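Local coordinates for glycosyl hydrolase family 88 (Pedobacter heparinus, PDB 3WIW), which is an unsaturated glucuronyl hydrolase specific for heparin, probably removing the unsaturated uronic acid from the ends of lyase-cleaved fragments, at residues Arg71-Thr74 / Thr75-Pro79; Ser221-Thr224 / Leu225-Lys228. All blocks are in the same frame, centred on the assembly; numbering follows the deposited sequence.

In the fold
The two contacts are separate turns of an (alpha/alpha)6-barrel, with centres about 30 Å apart and nearest atoms about 19 Å apart. Contact 1 leads into helix 77-89 and lies within the barrel, beside the probable catalytic pocket: the side chain of Trp73 comes within about 3 Å of that of Asp116, the predicted nucleophile, and equally near a bound HEPES molecule. Contact 2 closes the hairpin of strands 219-222 and 229-233, its centre about 27 Å from that of the chain. The side chain of Ser221 is about 12 Å from that of Thr234, a predicted substrate-binding residue just beyond the second strand of that hairpin.

Contact 1 (Arg71-Thr74 / Thr75-Pro79); sequences RDWT and TGFFP
The six-membered ring of Trp73 approaches the rim of Phe77 obliquely, placing Trp73 CZ3 3.7 Å from Phe77 CE2, near the plane of the phenyl ring. Their planes are almost perpendicular, at 88°. Thr74 occupies the angle between the two rings. Its CG2 stands 3.3 Å above the plane of the Trp73 indole, over the ring centre, whereas its CB lies in the plane of the Phe77 ring, 3.8 Å from Phe77 CD2. Because Thr74 OG1 sits between the backbone N and the carbonyl carbon (chi1 75°), the methyl is left for the indole and the hydroxyl turns to Asp72.

There Asp72 OD1 receives two bonds: Thr74 N, at 2.8 Å, meets the anti lone pair of Asp72 OD1, an Asx turn, while Thr74 OG1, at 2.7 Å, comes from above the carboxylate plane. With Asp72 OD2 in a salt bridge to Arg57, both oxygens are held, which limits the carboxylate's rotation and would favour its charged form. Asp72 to Thr75 form a type I beta turn, closed by Thr75 N to Asp72 O at 2.9 Å, and Phe77 N then bonds to Thr74 O at 3.2 Å.

Past this tight packing, water rather than side chains makes the joins: one accepts from Gly76 N and donates to Trp73 O, another accepts from Phe78 N and donates to Thr74 O. The more open side is that of Asp72 and Trp73, both partly exposed, where Trp73 lies next to the bound HEPES.

Thr75 OG1 ties the turn back to Ala68 and Asn55. Phe119 of helix 117-132 meets Trp73 edge-to-face, as Tyr379 of helix 375-392 does Phe77, while Phe78 packs on helix 30-49 and Pro79 on helix 92-103.

Contact 2 (Ser221-Thr224 / Leu225-Lys228); sequences SYDT and LSGK
The carboxylate of Asp223 is met on both faces at OD1: Ser226 N approaches from above its plane, 39° out of it, and Leu225 N from the opposite face on the anti side, only 20° out. Both amides lie 2.9 Å from Asp223 OD1, though the bond from Ser226 is much the straighter. The other flat group, the ring of Tyr222, has Gly227 O at its edge, 3.4 Å from Tyr222 CD1. With CG anti to the backbone N (chi1 -175°), Asp223 reaches over the following turn. Replacing it with an alanine would probably leave the N-H groups of Leu225 and Ser226 without their shared acceptor, and the turn freer to shift.

This is the connection of a beta-hairpin between strands 219-222 and 229-233, where Asp223 N bonds to Lys228 O at 2.8 Å, nearly along the C=O axis. Inside that pair Gly227 N donates to Asp223 O, also at 2.8 Å, and Gly227 takes a positive phi, a conformation easier for glycine than for other residues. Ser226 OG accepts Lys228 N at 3.1 Å, an ST turn, and also bonds to a water that gives a weak bond to Asp223 OD2. Beyond the turn, Tyr222 OH pairs with Asn208, and Thr224 N donates to Gln168 OE1 in the loop leading to strand 170-172.

Contact 1 (Arg71-Thr74 / Thr75-Pro79)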
loop_
_atom_site.group_PDB
_atom_site.type_symbol
_atom_site.label_atom_id
_atom_site.label_comp_id
_atom_site.label_asym_id
_atom_site.label_seq_id
_atom_site.Cartn_x
_atom_site.Cartn_y
_atom_site.Cartn_z
ATOM N N ARG A 71 -3.400 -17.367 1.341
ATOM C CA ARG A 71 -4.531 -16.912 0.532
ATOM C C ARG A 71 -4.996 -15.492 0.861
ATOM O O ARG A 71 -5.738 -14.876 0.095
ATOM C CB ARG A 71 -5.714 -17.861 0.719
ATOM C CG ARG A 71 -6.331 -17.768 2.099
ATOM C CD ARG A 71 -7.631 -18.535 2.192
ATOM N NE ARG A 71 -8.134 -18.530 3.559
ATOM C CZ ARG A 71 -7.730 -19.373 4.504
ATOM N NH1 ARG A 71 -8.240 -19.297 5.724
ATOM N NH2 ARG A 71 -6.813 -20.292 4.228
ATOM N N ASP A 72 -4.575 -14.978 2.009
ATOM C CA ASP A 72 -5.053 -13.676 2.508
ATOM C C ASP A 72 -4.353 -12.538 1.772
ATOM O O ASP A 72 -3.124 -12.531 1.650
ATOM C CB ASP A 72 -4.776 -13.624 4.014
ATOM C CG ASP A 72 -5.275 -12.369 4.693
ATOM O OD1 ASP A 72 -4.732 -11.288 4.435
ATOM O OD2 ASP A 72 -6.146 -12.486 5.581
ATOM N N TRP A 73 -5.109 -11.536 1.326
ATOM C CA TRP A 73 -4.521 -10.474 0.512
ATOM C C TRP A 73 -3.431 -9.664 1.217
ATOM O O TRP A 73 -2.624 -8.993 0.550
ATOM C CB TRP A 73 -5.596 -9.528 -0.012
ATOM C CG TRP A 73 -6.095 -8.485 0.976
ATOM C CD1 TRP A 73 -7.116 -8.625 1.870
ATOM C CD2 TRP A 73 -5.620 -7.136 1.111
ATOM N NE1 TRP A 73 -7.315 -7.429 2.554
ATOM C CE2 TRP A 73 -6.406 -6.504 2.102
ATOM C CE3 TRP A 73 -4.609 -6.400 0.478
ATOM C CZ2 TRP A 73 -6.207 -5.169 2.489
ATOM C CZ3 TRP A 73 -4.408 -5.078 0.855
ATOM C CH2 TRP A 73 -5.203 -4.473 1.860
ATOM N N THR A 74 -3.409 -9.701 2.552
ATOM C CA THR A 74 -2.436 -8.938 3.304
ATOM C C THR A 74 -1.212 -9.765 3.663
ATOM O O THR A 74 -0.332 -9.259 4.335
ATOM C CB THR A 74 -3.014 -8.390 4.646
ATOM O OG1 THR A 74 -3.119 -9.467 5.593
ATOM C CG2 THR A 74 -4.379 -7.711 4.451
ATOM N N THR A 75 -1.129 -11.021 3.207
ATOM C CA THR A 75 -0.137 -11.927 3.760
ATOM C C THR A 75 1.319 -11.521 3.436
ATOM O O THR A 75 2.251 -11.860 4.175
ATOM C CB THR A 75 -0.441 -13.370 3.321
ATOM O OG1 THR A 75 0.269 -14.276 4.166
ATOM C CG2 THR A 75 -0.056 -13.610 1.863
ATOM N N GLY A 76 1.524 -10.818 2.327
ATOM C CA GLY A 76 2.857 -10.401 1.931
ATOM C C GLY A 76 3.412 -9.217 2.689
ATOM O O GLY A 76 4.626 -8.969 2.606
ATOM N N PHE A 77 2.574 -8.455 3.409
ATOM C CA PHE A 77 3.056 -7.229 4.033
ATOM C C PHE A 77 4.081 -7.450 5.142
ATOM O O PHE A 77 5.083 -6.757 5.179
ATOM C CB PHE A 77 1.901 -6.370 4.552
ATOM C CG PHE A 77 1.071 -5.777 3.444
ATOM C CD1 PHE A 77 1.624 -4.830 2.571
ATOM C CD2 PHE A 77 -0.255 -6.158 3.275
ATOM C CE1 PHE A 77 0.864 -4.242 1.563
ATOM C CE2 PHE A 77 -1.030 -5.593 2.255
ATOM C CZ PHE A 77 -0.467 -4.642 1.384
ATOM N N PHE A 78 3.853 -8.403 6.045
ATOM C CA PHE A 78 4.793 -8.634 7.146
ATOM C C PHE A 78 6.214 -8.994 6.655
ATOM O O PHE A 78 7.169 -8.342 7.073
ATOM C CB PHE A 78 4.259 -9.654 8.128
ATOM C CG PHE A 78 5.178 -9.903 9.281
ATOM C CD1 PHE A 78 5.437 -8.898 10.216
ATOM C CD2 PHE A 78 5.788 -11.134 9.437
ATOM C CE1 PHE A 78 6.284 -9.127 11.283
ATOM C CE2 PHE A 78 6.639 -11.381 10.499
ATOM C CZ PHE A 78 6.892 -10.379 11.435
ATOM N N PRO A 79 6.365 -9.970 5.725
ATOM C CA PRO A 79 7.738 -10.180 5.239
ATOM C C PRO A 79 8.309 -8.923 4.561
ATOM O O PRO A 79 9.488 -8.626 4.725
ATOM C CB PRO A 79 7.623 -11.360 4.271
ATOM C CG PRO A 79 6.160 -11.608 4.076
ATOM C CD PRO A 79 5.428 -11.001 5.252
HETATM O O HOH W 1 0.021 -8.850 1.016
HETATM O O HOH W 2 1.596 -10.107 6.301
#

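Contact 2 (Ser221-Thr224 / Leu225-Lys228)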
loop_
_atom_site.group_PDB
_atom_site.type_symbol
_atom_site.label_atom_id
_atom_site.label_comp_id
_atom_site.label_asym_id
_atom_site.label_seq_id
_atom_site.Cartn_x
_atom_site.Cartn_y
_atom_site.Cartn_z
ATOM N N SER A 221 -17.379 -0.839 -12.306
ATOM C CA SER A 221 -17.743 -2.078 -12.975
ATOM C C SER A 221 -17.858 -1.836 -14.467
ATOM O O SER A 221 -18.508 -0.877 -14.905
ATOM C CB SER A 221 -19.060 -2.634 -12.450
ATOM O OG SER A 221 -19.299 -3.894 -13.047
ATOM N N TYR A 222 -17.242 -2.715 -15.251
ATOM C CA TYR A 222 -17.217 -2.566 -16.700
ATOM C C TYR A 222 -17.968 -3.666 -17.430
ATOM O O TYR A 222 -18.160 -4.764 -16.896
ATOM C CB TYR A 222 -15.766 -2.622 -17.164
ATOM C CG TYR A 222 -14.897 -1.453 -16.752
ATOM C CD1 TYR A 222 -14.817 -0.311 -17.550
ATOM C CD2 TYR A 222 -14.119 -1.504 -15.597
ATOM C CE1 TYR A 222 -13.983 0.748 -17.208
ATOM C CE2 TYR A 222 -13.296 -0.430 -15.232
ATOM C CZ TYR A 222 -13.233 0.690 -16.052
ATOM O OH TYR A 222 -12.417 1.759 -15.715
ATOM N N ASP A 223 -18.339 -3.382 -18.675
ATOM C CA ASP A 223 -18.862 -4.385 -19.580
ATOM C C ASP A 223 -17.660 -5.085 -20.186
ATOM O O ASP A 223 -16.789 -4.436 -20.776
ATOM C CB ASP A 223 -19.658 -3.692 -20.682
ATOM C CG ASP A 223 -20.347 -4.662 -21.616
ATOM O OD1 ASP A 223 -19.660 -5.353 -22.404
ATOM O OD2 ASP A 223 -21.590 -4.702 -21.589
ATOM N N THR A 224 -17.596 -6.405 -20.047
ATOM C CA THR A 224 -16.413 -7.151 -20.482
ATOM C C THR A 224 -16.176 -7.147 -21.982
ATOM O O THR A 224 -15.057 -7.378 -22.428
ATOM C CB THR A 224 -16.473 -8.633 -20.083
ATOM O OG1 THR A 224 -17.554 -9.267 -20.775
ATOM C CG2 THR A 224 -16.648 -8.785 -18.593
ATOM N N LEU A 225 -17.231 -6.927 -22.755
ATOM C CA LEU A 225 -17.124 -6.947 -24.206
ATOM C C LEU A 225 -16.905 -5.553 -24.791
ATOM O O LEU A 225 -16.032 -5.361 -25.653
ATOM C CB LEU A 225 -18.363 -7.611 -24.807
ATOM C CG LEU A 225 -18.466 -9.122 -24.550
ATOM C CD1 LEU A 225 -19.729 -9.695 -25.159
ATOM C CD2 LEU A 225 -17.246 -9.865 -25.084
ATOM N N SER A 226 -17.680 -4.579 -24.308
ATOM C CA SER A 226 -17.628 -3.224 -24.859
ATOM C C SER A 226 -16.634 -2.312 -24.147
ATOM O O SER A 226 -16.218 -1.284 -24.694
ATOM C CB SER A 226 -19.010 -2.577 -24.831
ATOM O OG SER A 226 -19.352 -2.216 -23.508
ATOM N N GLY A 227 -16.269 -2.682 -22.921
ATOM C CA GLY A 227 -15.414 -1.857 -22.082
ATOM C C GLY A 227 -16.108 -0.645 -21.488
ATOM O O GLY A 227 -15.477 0.177 -20.840
ATOM N N LYS A 228 -17.407 -0.512 -21.723
ATOM C CA LYS A 228 -18.135 0.628 -21.185
ATOM C C LYS A 228 -18.302 0.524 -19.681
ATOM O O LYS A 228 -18.377 -0.578 -19.120
ATOM C CB LYS A 228 -19.490 0.759 -21.846
ATOM C CG LYS A 228 -19.369 1.147 -23.307
ATOM C CD LYS A 228 -20.722 1.187 -23.982
ATOM C CE LYS A 228 -20.657 1.933 -25.306
ATOM N NZ LYS A 228 -21.903 2.731 -25.461
HETATM O O HOH W 3 -21.914 -2.122 -23.071
#